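Local coordinates for protein probable histone-lysine N-methyltransferase, H3 lysine-9 specific SUVH9 (Arabidopsis thaliana, PDB 4NJ5) that plays a role in gene silencing, apparently by binding methylated DNA and recruiting RNA polymerase V to chromatin rather than by methylating histones, at residues Phe29-Glu34 with Arg44-Gly49; Ser244-Gly249 with Arg362-Arg367; Leu277-Leu282 with Ala458-His463; Trp424-Leu427 with Asp433-Arg436. One frame throughout, in Å; residues are numbered along the deposited sequence.

Contact 1: residues Phe29-Glu34 with Arg44-Gly49; sequences FLMMEE and RARADG
M31 and R46 run alongside each other, head to tail, and the terminal methyl of the methionine does the touching. M31 CE lies 3.6 Å from R46 CD, beside the aliphatic part of the arginine. The same methyl rests on the backbone of the following residue, with M31 CE 3.5 Å from A47 CA, and reaches A47 CB more loosely at 4.3 Å. Bends at chi2 and chi3 carry the methyl across to the other segment, although the CB of M31 does not point that way. These residues join the C-terminal end of helix 8-35 to the start of helix 46-60, a helical hairpin whose connecting loop is partly disordered. L30 and M31 also pack on K50. E34 meets R46 obliquely: its CB lies above the rim of one guanidinium face, a placement that is doubtful because R46 is poorly ordered and the two side chains are modelled too close. The carboxylate plane is turned 65° from that group. Only a long salt bridge results, E34 OE2 to R46 NH1 at 3.6 Å; the oxygen stands well out of the guanidinium plane, so charge alone, not a hydrogen bond, links them. A glutamine in place of E34 would probably remove that attraction, leaving R46 without its countercharge here and depriving K50 of a weak, long ion pair with the same OE2.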
loop_
_atom_site.group_PDB
_atom_site.type_symbol
_atom_site.label_atom_id
_atom_site.label_comp_id
_atom_site.label_asym_id
_atom_site.label_seq_id
_atom_site.Cartn_x
_atom_site.Cartn_y
_atom_site.Cartn_z
ATOM N N PHE A 29 8.418 5.949 -12.282
ATOM C CA PHE A 29 9.152 6.183 -13.519
ATOM C C PHE A 29 9.875 7.525 -13.515
ATOM O O PHE A 29 11.037 7.612 -13.916
ATOM C CB PHE A 29 8.224 6.107 -14.728
ATOM C CG PHE A 29 8.872 6.547 -16.010
ATOM C CD1 PHE A 29 9.773 5.721 -16.664
ATOM C CD2 PHE A 29 8.585 7.789 -16.559
ATOM C CE1 PHE A 29 10.377 6.120 -17.841
ATOM C CE2 PHE A 29 9.186 8.198 -17.738
ATOM C CZ PHE A 29 10.083 7.362 -18.381
ATOM N N LEU A 30 9.176 8.568 -13.076
ATOM C CA LEU A 30 9.761 9.901 -12.976
ATOM C C LEU A 30 10.941 9.894 -12.010
ATOM O O LEU A 30 11.981 10.552 -12.247
ATOM C CB LEU A 30 8.709 10.899 -12.498
ATOM C CG LEU A 30 7.570 11.114 -13.489
ATOM C CD1 LEU A 30 6.504 12.033 -12.914
ATOM C CD2 LEU A 30 8.120 11.678 -14.794
ATOM N N MET A 31 10.785 9.133 -10.928
ATOM C CA MET A 31 11.873 8.944 -9.973
ATOM C C MET A 31 13.065 8.193 -10.585
ATOM O O MET A 31 14.218 8.544 -10.338
ATOM C CB MET A 31 11.373 8.249 -8.700
ATOM C CG MET A 31 10.132 8.893 -8.098
ATOM S SD MET A 31 10.070 8.928 -6.301
ATOM C CE MET A 31 10.609 10.612 -6.042
ATOM N N MET A 32 12.811 7.170 -11.389
ATOM C CA MET A 32 13.921 6.456 -12.015
ATOM C C MET A 32 14.633 7.366 -13.013
ATOM O O MET A 32 15.855 7.336 -13.139
ATOM C CB MET A 32 13.439 5.168 -12.691
ATOM C CG MET A 32 13.174 4.020 -11.722
ATOM S SD MET A 32 14.681 3.508 -10.865
ATOM C CE MET A 32 15.600 2.774 -12.217
ATOM N N GLU A 33 13.862 8.200 -13.701
ATOM C CA GLU A 33 14.429 9.083 -14.712
ATOM C C GLU A 33 15.329 10.132 -14.081
ATOM O O GLU A 33 16.436 10.383 -14.565
ATOM C CB GLU A 33 13.331 9.737 -15.561
ATOM C CG GLU A 33 12.658 8.794 -16.559
ATOM C CD GLU A 33 13.638 8.124 -17.516
ATOM O OE1 GLU A 33 13.850 8.655 -18.629
ATOM O OE2 GLU A 33 14.188 7.058 -17.160
ATOM N N GLU A 34 14.865 10.729 -12.989
ATOM C CA GLU A 34 15.670 11.741 -12.307
ATOM C C GLU A 34 16.893 11.135 -11.597
ATOM O O GLU A 34 17.943 11.768 -11.524
ATOM C CB GLU A 34 14.808 12.551 -11.332
ATOM C CG GLU A 34 15.463 13.813 -10.795
ATOM C CD GLU A 34 14.931 15.082 -11.448
ATOM O OE1 GLU A 34 14.786 15.112 -12.691
ATOM O OE2 GLU A 34 14.661 16.056 -10.713
ATOM N N ARG A 44 12.900 11.701 0.524
ATOM C CA ARG A 44 13.237 12.689 -0.491
ATOM C C ARG A 44 12.353 13.929 -0.372
ATOM O O ARG A 44 11.325 13.910 0.307
ATOM C CB ARG A 44 13.097 12.088 -1.895
ATOM C CG ARG A 44 13.940 10.840 -2.156
ATOM C CD ARG A 44 15.101 11.109 -3.107
ATOM N NE ARG A 44 16.301 11.527 -2.386
ATOM C CZ ARG A 44 16.633 12.792 -2.153
ATOM N NH1 ARG A 44 17.742 13.074 -1.483
ATOM N NH2 ARG A 44 15.861 13.774 -2.592
ATOM N N ALA A 45 12.778 15.008 -1.024
ATOM C CA ALA A 45 11.949 16.192 -1.206
ATOM C C ALA A 45 11.516 16.138 -2.658
ATOM O O ALA A 45 10.699 16.928 -3.134
ATOM C CB ALA A 45 12.753 17.442 -0.942
ATOM N N ARG A 46 12.110 15.172 -3.345
ATOM C CA ARG A 46 11.869 14.879 -4.740
ATOM C C ARG A 46 10.548 14.124 -4.873
ATOM O O ARG A 46 9.881 14.190 -5.910
ATOM C CB ARG A 46 13.037 14.030 -5.229
ATOM C CG ARG A 46 12.904 13.404 -6.593
ATOM C CD ARG A 46 13.777 12.149 -6.576
ATOM N NE ARG A 46 14.994 12.336 -7.332
ATOM C CZ ARG A 46 15.452 13.527 -7.701
ATOM N NH1 ARG A 46 14.815 14.665 -7.394
ATOM N NH2 ARG A 46 16.563 13.581 -8.383
ATOM N N ALA A 47 10.178 13.414 -3.809
ATOM C CA ALA A 47 8.927 12.656 -3.756
ATOM C C ALA A 47 7.686 13.508 -4.040
ATOM O O ALA A 47 6.863 13.148 -4.882
ATOM C CB ALA A 47 8.796 11.936 -2.414
ATOM N N ASP A 48 7.556 14.637 -3.350
ATOM C CA ASP A 48 6.383 15.492 -3.510
ATOM C C ASP A 48 6.283 16.113 -4.906
ATOM O O ASP A 48 5.212 16.114 -5.520
ATOM C CB ASP A 48 6.362 16.570 -2.421
ATOM C CG ASP A 48 6.004 16.018 -1.050
ATOM O OD1 ASP A 48 6.180 14.805 -0.831
ATOM O OD2 ASP A 48 5.541 16.803 -0.195
ATOM N N GLY A 49 7.406 16.624 -5.399
ATOM C CA GLY A 49 7.459 17.203 -6.726
ATOM C C GLY A 49 7.139 16.182 -7.803
ATOM O O GLY A 49 6.412 16.478 -8.756
#

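Contact 2: residues Ser244-Gly249 with Arg362-Arg367; sequences SVRPRG and RLEVFR
R246 reaches E364 from the loop that leads from helix 228-240 into strand 250-252, while E364 stands on strand 363-367, an inner strand of a four-stranded mixed sheet (250-252, 264-267, 363-367, 373-377); strand 363-367 falls within the SET range. The two side chains approach from opposite directions and form a salt bridge through one N-H. R246 NH1 donates to E364 OE2 at 2.8 Å, with a nearly straight N-H...O angle of 167°. On the arginine side the oxygen sits in the guanidinium plane; on the glutamate side the donor comes to the syn side of OE2, 22° out of the carboxylate plane. The arginine is extended from CG to NE, and the glutamate, with CG anti to its backbone N (chi1 172°), is extended beyond CG, which brings the charged groups together.

Both ends have further partners. E364 OE2 is shared with R376 NH1 of strand 373-377, its stronger polar partner, and E364 OE1 is hydrogen-bonded to the hydroxyl of Y250, which also pairs with R246 NH1. The buried carboxylate therefore lies among two arginines and a tyrosine, an environment likely to keep it ionised. F267 adds a cation-pi contact to the R246 guanidinium. A methionine at R246 would probably leave E364 OE2 dependent on R376 and sever this charged tie between loop and sheet. The other carboxylate oxygen, E364 OE1, lies 3.3 Å from R246 NH1, but the hydrogen bond goes to OE2.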
loop_
_atom_site.group_PDB
_atom_site.type_symbol
_atom_site.label_atom_id
_atom_site.label_comp_id
_atom_site.label_asym_id
_atom_site.label_seq_id
_atom_site.Cartn_x
_atom_site.Cartn_y
_atom_site.Cartn_z
ATOM N N SER A 244 -3.473 -2.194 25.821
ATOM C CA SER A 244 -4.341 -1.082 26.187
ATOM C C SER A 244 -5.638 -1.098 25.383
ATOM O O SER A 244 -6.676 -0.647 25.863
ATOM C CB SER A 244 -3.625 0.258 26.003
ATOM O OG SER A 244 -3.477 0.568 24.629
ATOM N N VAL A 245 -5.581 -1.612 24.159
ATOM C CA VAL A 245 -6.778 -1.694 23.329
ATOM C C VAL A 245 -7.246 -3.133 23.142
ATOM O O VAL A 245 -8.407 -3.372 22.813
ATOM C CB VAL A 245 -6.579 -1.028 21.951
ATOM C CG1 VAL A 245 -6.289 0.461 22.117
ATOM C CG2 VAL A 245 -5.468 -1.717 21.173
ATOM N N ARG A 246 -6.345 -4.086 23.357
ATOM C CA ARG A 246 -6.692 -5.500 23.273
ATOM C C ARG A 246 -6.203 -6.256 24.504
ATOM O O ARG A 246 -5.213 -6.981 24.435
ATOM C CB ARG A 246 -6.107 -6.126 22.005
ATOM C CG ARG A 246 -6.947 -5.918 20.748
ATOM C CD ARG A 246 -6.170 -6.331 19.512
ATOM N NE ARG A 246 -7.018 -6.500 18.336
ATOM C CZ ARG A 246 -6.591 -6.995 17.178
ATOM N NH1 ARG A 246 -5.327 -7.373 17.041
ATOM N NH2 ARG A 246 -7.427 -7.117 16.156
ATOM N N PRO A 247 -6.904 -6.093 25.637
ATOM C CA PRO A 247 -6.473 -6.723 26.890
ATOM C C PRO A 247 -6.559 -8.249 26.839
ATOM O O PRO A 247 -5.918 -8.920 27.648
ATOM C CB PRO A 247 -7.446 -6.148 27.929
ATOM C CG PRO A 247 -8.645 -5.734 27.147
ATOM C CD PRO A 247 -8.136 -5.302 25.803
ATOM N N ARG A 248 -7.330 -8.784 25.894
ATOM C CA ARG A 248 -7.408 -10.228 25.679
ATOM C C ARG A 248 -7.146 -10.547 24.215
ATOM O O ARG A 248 -7.348 -9.695 23.347
ATOM C CB ARG A 248 -8.797 -10.753 26.047
ATOM C CG ARG A 248 -9.274 -10.424 27.447
ATOM C CD ARG A 248 -10.792 -10.314 27.477
ATOM N NE ARG A 248 -11.340 -10.359 28.832
ATOM C CZ ARG A 248 -11.270 -9.363 29.712
ATOM N NH1 ARG A 248 -10.656 -8.226 29.400
ATOM N NH2 ARG A 248 -11.809 -9.511 30.915
ATOM N N GLY A 249 -6.712 -11.778 23.943
ATOM C CA GLY A 249 -6.562 -12.252 22.578
ATOM C C GLY A 249 -5.147 -12.629 22.191
ATOM O O GLY A 249 -4.925 -13.603 21.470
ATOM N N ARG A 362 5.882 -5.392 10.712
ATOM C CA ARG A 362 5.249 -6.062 11.840
ATOM C C ARG A 362 3.914 -6.659 11.401
ATOM O O ARG A 362 2.988 -5.938 11.025
ATOM C CB ARG A 362 5.069 -5.099 13.017
ATOM C CG ARG A 362 4.789 -5.783 14.353
ATOM C CD ARG A 362 4.875 -4.802 15.522
ATOM N NE ARG A 362 6.223 -4.688 16.074
ATOM C CZ ARG A 362 7.140 -3.824 15.648
ATOM N NH1 ARG A 362 8.338 -3.796 16.217
ATOM N NH2 ARG A 362 6.864 -2.989 14.655
ATOM N N LEU A 363 3.831 -7.984 11.434
ATOM C CA LEU A 363 2.640 -8.683 10.972
ATOM C C LEU A 363 1.918 -9.400 12.107
ATOM O O LEU A 363 2.471 -9.614 13.191
ATOM C CB LEU A 363 3.003 -9.694 9.886
ATOM C CG LEU A 363 3.806 -9.170 8.698
ATOM C CD1 LEU A 363 4.175 -10.320 7.770
ATOM C CD2 LEU A 363 3.019 -8.105 7.958
ATOM N N GLU A 364 0.678 -9.785 11.829
ATOM C CA GLU A 364 -0.180 -10.418 12.814
ATOM C C GLU A 364 -0.952 -11.569 12.187
ATOM O O GLU A 364 -1.640 -11.401 11.177
ATOM C CB GLU A 364 -1.138 -9.385 13.408
ATOM C CG GLU A 364 -2.217 -9.955 14.306
ATOM C CD GLU A 364 -2.935 -8.872 15.095
ATOM O OE1 GLU A 364 -2.324 -8.316 16.036
ATOM O OE2 GLU A 364 -4.105 -8.570 14.771
ATOM N N VAL A 365 -0.804 -12.746 12.784
ATOM C CA VAL A 365 -1.563 -13.924 12.406
ATOM C C VAL A 365 -2.750 -13.994 13.350
ATOM O O VAL A 365 -2.581 -14.154 14.554
ATOM C CB VAL A 365 -0.714 -15.199 12.552
ATOM C CG1 VAL A 365 -1.540 -16.438 12.229
ATOM C CG2 VAL A 365 0.509 -15.119 11.656
ATOM N N PHE A 366 -3.951 -13.851 12.810
ATOM C CA PHE A 366 -5.131 -13.746 13.648
ATOM C C PHE A 366 -6.154 -14.820 13.313
ATOM O O PHE A 366 -6.285 -15.238 12.161
ATOM C CB PHE A 366 -5.759 -12.358 13.518
ATOM C CG PHE A 366 -6.328 -12.081 12.161
ATOM C CD1 PHE A 366 -5.509 -11.664 11.125
ATOM C CD2 PHE A 366 -7.682 -12.243 11.920
ATOM C CE1 PHE A 366 -6.028 -11.412 9.872
ATOM C CE2 PHE A 366 -8.210 -11.992 10.670
ATOM C CZ PHE A 366 -7.381 -11.576 9.643
ATOM N N ARG A 367 -6.872 -15.268 14.335
ATOM C CA ARG A 367 -7.916 -16.259 14.162
ATOM C C ARG A 367 -9.079 -15.620 13.416
ATOM O O ARG A 367 -9.372 -14.437 13.598
ATOM C CB ARG A 367 -8.369 -16.783 15.525
ATOM C CG ARG A 367 -9.437 -17.863 15.474
ATOM C CD ARG A 367 -8.849 -19.235 15.196
ATOM N NE ARG A 367 -9.831 -20.287 15.440
ATOM C CZ ARG A 367 -10.624 -20.805 14.507
ATOM N NH1 ARG A 367 -10.547 -20.378 13.254
ATOM N NH2 ARG A 367 -11.493 -21.757 14.828
#

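Contact 3: residues Leu277-Leu282 with Ala458-His463; sequences LYYEYL and ACYISH
Y279 and Y460 carry this contact, and its main component is aromatic. The rings form an offset edge-to-face pair in which the edge of Y460 is directed toward the face of Y279, with centroids 5.9 Å apart and planes at 78°. In Y460, CG lies anti to the carbonyl carbon (chi1 -56°), and this setting carries the phenol end toward Y279, although its CB does not point there.

A close oxygen-to-carbon approach accompanies the ring pair: Y460 OH comes to 3.1 Å from Y279 CD2, obliquely to the ring. Van der Waals packing is added where Y279 CE2 lies 4.1 Å from Y460 CE1. The oxygen thus touches carbon, and no hydrogen bond crosses between the two segments.

Charge enters through R455, which makes cation-pi contacts with both tyrosines and so links the two rings from strand 454-455. That strand pairs in parallel with strand 280-281, a two-stranded sheet joining the pre-SET region to the SET domain; the backbone bonds of E280 with K453 and of L282 with R455 belong to it. Y460 itself closes a short 3-10 segment, where I461 N bonds to A458 O at 3.2 Å.

Y279 OH has a weak hydrogen bond to E275; Y281 OH bonds to E260 and to the backbone N of V457. With two electron-rich rings sharing one arginine, the Y279/Y460 pair is held by aromatic and cation-pi attraction, beside the backbone bonds of the two-stranded sheet, with no direct hydrogen bond between the paired tyrosines.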
loop_
_atom_site.group_PDB
_atom_site.type_symbol
_atom_site.label_atom_id
_atom_site.label_comp_id
_atom_site.label_asym_id
_atom_site.label_seq_id
_atom_site.Cartn_x
_atom_site.Cartn_y
_atom_site.Cartn_z
ATOM N N LEU A 277 1.362 -21.967 16.957
ATOM C CA LEU A 277 2.432 -22.217 17.922
ATOM C C LEU A 277 3.094 -23.577 17.700
ATOM O O LEU A 277 4.296 -23.738 17.895
ATOM C CB LEU A 277 1.871 -22.144 19.344
ATOM C CG LEU A 277 2.242 -20.953 20.230
ATOM C CD1 LEU A 277 2.490 -19.702 19.412
ATOM C CD2 LEU A 277 1.151 -20.700 21.260
ATOM N N TYR A 278 2.303 -24.546 17.263
ATOM C CA TYR A 278 2.748 -25.928 17.141
ATOM C C TYR A 278 3.593 -26.252 15.900
ATOM O O TYR A 278 4.118 -27.352 15.780
ATOM C CB TYR A 278 1.529 -26.840 17.244
ATOM C CG TYR A 278 0.756 -26.629 18.521
ATOM C CD1 TYR A 278 1.408 -26.574 19.741
ATOM C CD2 TYR A 278 -0.622 -26.458 18.504
ATOM C CE1 TYR A 278 0.710 -26.377 20.912
ATOM C CE2 TYR A 278 -1.328 -26.259 19.673
ATOM C CZ TYR A 278 -0.652 -26.221 20.871
ATOM O OH TYR A 278 -1.334 -26.023 22.043
ATOM N N TYR A 279 3.716 -25.305 14.978
ATOM C CA TYR A 279 4.674 -25.466 13.888
ATOM C C TYR A 279 6.035 -25.014 14.392
ATOM O O TYR A 279 6.124 -24.235 15.344
ATOM C CB TYR A 279 4.294 -24.625 12.666
ATOM C CG TYR A 279 2.965 -24.983 12.044
ATOM C CD1 TYR A 279 2.870 -25.984 11.085
ATOM C CD2 TYR A 279 1.809 -24.302 12.399
ATOM C CE1 TYR A 279 1.652 -26.305 10.510
ATOM C CE2 TYR A 279 0.593 -24.616 11.832
ATOM C CZ TYR A 279 0.518 -25.618 10.888
ATOM O OH TYR A 279 -0.698 -25.930 10.324
ATOM N N GLU A 280 7.096 -25.495 13.759
ATOM C CA GLU A 280 8.412 -24.934 14.003
ATOM C C GLU A 280 8.585 -23.783 13.029
ATOM O O GLU A 280 8.500 -23.973 11.814
ATOM C CB GLU A 280 9.506 -25.977 13.792
ATOM C CG GLU A 280 10.908 -25.397 13.802
ATOM C CD GLU A 280 11.977 -26.442 13.574
ATOM O OE1 GLU A 280 11.789 -27.599 14.008
ATOM O OE2 GLU A 280 13.004 -26.103 12.953
ATOM N N TYR A 281 8.807 -22.586 13.558
ATOM C CA TYR A 281 8.943 -21.413 12.709
ATOM C C TYR A 281 10.219 -21.483 11.879
ATOM O O TYR A 281 11.288 -21.819 12.389
ATOM C CB TYR A 281 8.913 -20.121 13.528
ATOM C CG TYR A 281 8.659 -18.905 12.671
ATOM C CD1 TYR A 281 7.374 -18.406 12.506
ATOM C CD2 TYR A 281 9.700 -18.272 12.002
ATOM C CE1 TYR A 281 7.137 -17.303 11.713
ATOM C CE2 TYR A 281 9.473 -17.172 11.206
ATOM C CZ TYR A 281 8.190 -16.690 11.064
ATOM O OH TYR A 281 7.960 -15.591 10.268
ATOM N N LEU A 282 10.093 -21.162 10.596
ATOM C CA LEU A 282 11.217 -21.202 9.673
ATOM C C LEU A 282 11.195 -19.956 8.795
ATOM O O LEU A 282 10.316 -19.801 7.949
ATOM C CB LEU A 282 11.141 -22.464 8.815
ATOM C CG LEU A 282 12.241 -22.633 7.769
ATOM C CD1 LEU A 282 13.618 -22.691 8.426
ATOM C CD2 LEU A 282 11.989 -23.868 6.916
ATOM N N ALA A 458 3.999 -16.086 6.378
ATOM C CA ALA A 458 3.385 -16.039 5.054
ATOM C C ALA A 458 2.510 -17.251 4.742
ATOM O O ALA A 458 1.639 -17.189 3.877
ATOM C CB ALA A 458 4.457 -15.874 3.984
ATOM N N CYS A 459 2.746 -18.354 5.445
ATOM C CA CYS A 459 2.011 -19.581 5.183
ATOM C C CYS A 459 0.620 -19.553 5.799
ATOM O O CYS A 459 -0.185 -20.456 5.573
ATOM C CB CYS A 459 2.802 -20.795 5.670
ATOM S SG CYS A 459 4.348 -21.051 4.762
ATOM N N TYR A 460 0.336 -18.509 6.569
ATOM C CA TYR A 460 -0.997 -18.343 7.129
ATOM C C TYR A 460 -1.834 -17.386 6.268
ATOM O O TYR A 460 -2.998 -17.117 6.571
ATOM C CB TYR A 460 -0.919 -17.861 8.582
ATOM C CG TYR A 460 -0.098 -18.761 9.485
ATOM C CD1 TYR A 460 -0.676 -19.846 10.128
ATOM C CD2 TYR A 460 1.257 -18.522 9.693
ATOM C CE1 TYR A 460 0.073 -20.674 10.954
ATOM C CE2 TYR A 460 2.014 -19.343 10.518
ATOM C CZ TYR A 460 1.416 -20.415 11.144
ATOM O OH TYR A 460 2.162 -21.232 11.965
ATOM N N ILE A 461 -1.238 -16.885 5.189
ATOM C CA ILE A 461 -1.950 -15.999 4.271
ATOM C C ILE A 461 -3.079 -16.746 3.563
ATOM O O ILE A 461 -2.867 -17.808 2.975
ATOM C CB ILE A 461 -1.003 -15.368 3.231
ATOM C CG1 ILE A 461 0.037 -14.486 3.929
ATOM C CG2 ILE A 461 -1.794 -14.550 2.211
ATOM C CD1 ILE A 461 0.990 -13.786 2.974
ATOM N N SER A 462 -4.284 -16.188 3.631
ATOM C CA SER A 462 -5.463 -16.857 3.093
ATOM C C SER A 462 -5.531 -16.770 1.573
ATOM O O SER A 462 -4.805 -15.992 0.953
ATOM C CB SER A 462 -6.736 -16.282 3.714
ATOM O OG SER A 462 -6.862 -14.902 3.426
ATOM N N HIS A 463 -6.411 -17.575 0.985
ATOM C CA HIS A 463 -6.580 -17.611 -0.464
ATOM C C HIS A 463 -7.685 -16.677 -0.956
ATOM O O HIS A 463 -8.710 -16.512 -0.292
ATOM C CB HIS A 463 -6.893 -19.030 -0.936
ATOM C CG HIS A 463 -7.442 -19.079 -2.327
ATOM N ND1 HIS A 463 -6.684 -18.766 -3.435
ATOM C CD2 HIS A 463 -8.685 -19.360 -2.787
ATOM C CE1 HIS A 463 -7.430 -18.876 -4.520
ATOM N NE2 HIS A 463 -8.647 -19.234 -4.153
#

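Contact 4: residues Trp424-Leu427 with Asp433-Arg436; sequences WGDL and DFER
F434 lays its ring against the backbone of G425 and L427, the CB of L427 and the carboxylate of D426, within a loop of the SET domain that doubles back on itself between helix 397-405 and strand 448-450. At the root of the side chain, F434 CB is 4.1 Å from L427 O. With CG anti to the backbone N (chi1 167°), the ring is carried over the opposing chain. CG then lies close to L427 C, and CD1 meets L427 CB at 4.0 Å; that same CB makes a CH-pi contact, 4.2 Å from the ring centroid and 18° off the ring normal. On the other branch, CD2 and then CE2 pass over the amide of L427, whose N is 3.5 Å from F434 CE2 and lies over the ring face, toward its rim. CE2 also comes to 3.7 Å from D426 OD1, which approaches obliquely, the carboxylate plane being 41° from that of the ring. This oxygen is engaged by the backbone N of S428, its hydrogen-bond partner. At the tip, F434 CZ approaches G425 O at 3.6 Å, again obliquely. The opposite ring face has the backbone N of R436 above its rim. G425 has a positive phi, where a CB would jam against the carbonyl oxygen of W424. Beyond the ring, F434 also touches R332 in a loop, while L427 and W424 pack on helix 8-35, L427 against S25 and F29, and G425 N bonds to S25 OG.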
loop_
_atom_site.group_PDB
_atom_site.type_symbol
_atom_site.label_atom_id
_atom_site.label_comp_id
_atom_site.label_asym_id
_atom_site.label_seq_id
_atom_site.Cartn_x
_atom_site.Cartn_y
_atom_site.Cartn_z
ATOM N N TRP A 424 0.957 -3.583 -13.658
ATOM C CA TRP A 424 1.856 -2.839 -12.779
ATOM C C TRP A 424 3.124 -2.441 -13.534
ATOM O O TRP A 424 3.810 -3.287 -14.108
ATOM C CB TRP A 424 2.192 -3.683 -11.547
ATOM C CG TRP A 424 3.157 -3.053 -10.602
ATOM C CD1 TRP A 424 4.400 -3.511 -10.279
ATOM C CD2 TRP A 424 2.963 -1.849 -9.850
ATOM N NE1 TRP A 424 4.995 -2.666 -9.371
ATOM C CE2 TRP A 424 4.133 -1.639 -9.091
ATOM C CE3 TRP A 424 1.915 -0.930 -9.745
ATOM C CZ2 TRP A 424 4.285 -0.545 -8.238
ATOM C CZ3 TRP A 424 2.067 0.155 -8.898
ATOM C CH2 TRP A 424 3.244 0.338 -8.157
ATOM N N GLY A 425 3.415 -1.145 -13.557
ATOM C CA GLY A 425 4.560 -0.640 -14.293
ATOM C C GLY A 425 4.235 -0.208 -15.715
ATOM O O GLY A 425 5.078 0.373 -16.399
ATOM N N ASP A 426 3.014 -0.492 -16.161
ATOM C CA ASP A 426 2.572 -0.108 -17.500
ATOM C C ASP A 426 2.274 1.390 -17.547
ATOM O O ASP A 426 1.464 1.897 -16.778
ATOM C CB ASP A 426 1.336 -0.920 -17.921
ATOM C CG ASP A 426 0.973 -0.740 -19.396
ATOM O OD1 ASP A 426 1.039 0.394 -19.907
ATOM O OD2 ASP A 426 0.615 -1.742 -20.048
ATOM N N LEU A 427 2.931 2.085 -18.467
ATOM C CA LEU A 427 2.767 3.524 -18.618
ATOM C C LEU A 427 2.217 3.867 -19.993
ATOM O O LEU A 427 2.293 5.018 -20.430
ATOM C CB LEU A 427 4.115 4.220 -18.438
ATOM C CG LEU A 427 4.853 3.923 -17.135
ATOM C CD1 LEU A 427 6.257 4.492 -17.191
ATOM C CD2 LEU A 427 4.079 4.500 -15.969
ATOM N N ASP A 433 4.858 6.297 -26.417
ATOM C CA ASP A 433 6.028 5.590 -26.928
ATOM C C ASP A 433 6.532 4.497 -25.985
ATOM O O ASP A 433 7.564 3.879 -26.243
ATOM C CB ASP A 433 7.153 6.583 -27.229
ATOM C CG ASP A 433 7.504 7.447 -26.031
ATOM O OD1 ASP A 433 6.610 7.701 -25.197
ATOM O OD2 ASP A 433 8.673 7.873 -25.926
ATOM N N PHE A 434 5.801 4.260 -24.899
ATOM C CA PHE A 434 6.207 3.273 -23.902
ATOM C C PHE A 434 6.173 1.843 -24.432
ATOM O O PHE A 434 5.172 1.395 -24.988
ATOM C CB PHE A 434 5.338 3.382 -22.644
ATOM C CG PHE A 434 5.476 2.211 -21.703
ATOM C CD1 PHE A 434 6.554 2.121 -20.838
ATOM C CD2 PHE A 434 4.518 1.207 -21.679
ATOM C CE1 PHE A 434 6.679 1.047 -19.968
ATOM C CE2 PHE A 434 4.639 0.132 -20.816
ATOM C CZ PHE A 434 5.721 0.052 -19.959
ATOM N N GLU A 435 7.281 1.134 -24.248
ATOM C CA GLU A 435 7.355 -0.288 -24.555
ATOM C C GLU A 435 7.712 -1.041 -23.283
ATOM O O GLU A 435 8.624 -0.645 -22.561
ATOM C CB GLU A 435 8.401 -0.554 -25.643
ATOM C CG GLU A 435 9.166 -1.867 -25.476
ATOM C CD GLU A 435 10.125 -2.146 -26.622
ATOM O OE1 GLU A 435 9.874 -1.661 -27.747
ATOM O OE2 GLU A 435 11.132 -2.853 -26.399
ATOM N N ARG A 436 6.988 -2.114 -22.993
ATOM C CA ARG A 436 7.296 -2.902 -21.806
ATOM C C ARG A 436 8.606 -3.653 -22.001
ATOM O O ARG A 436 8.790 -4.334 -23.010
ATOM C CB ARG A 436 6.176 -3.890 -21.478
ATOM C CG ARG A 436 6.267 -4.431 -20.059
ATOM C CD ARG A 436 5.429 -5.683 -19.858
ATOM N NE ARG A 436 5.350 -6.044 -18.444
ATOM C CZ ARG A 436 6.293 -6.712 -17.785
ATOM N NH1 ARG A 436 7.395 -7.101 -18.410
ATOM N NH2 ARG A 436 6.132 -6.992 -16.500
#

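Overall arrangement
The four contacts form two clusters; contact 1 lies across the chain's centre from contacts 2 and 3 (38 Å from contact 3 by centres), and contact 4 from contact 2. Contacts 1 and 4, centres 18 Å apart, meet where F29 packs on L427, F29 CG lying 3.5 Å from L427 CD1. Contacts 2 and 3, centres 16 Å apart, touch through V365 and Y460, joining the sheet of strand 363-367 to the pre-SET/SET junction. Along the chain, contact 1 closes first, contacts 2 and 3 interleave, and contact 4 is nested within contact 3. Contacts 2 and 3 join sequence-distant segments; contacts 1 and 4 close local ones, and their touch brings the N-terminal helices onto the SET-domain loop.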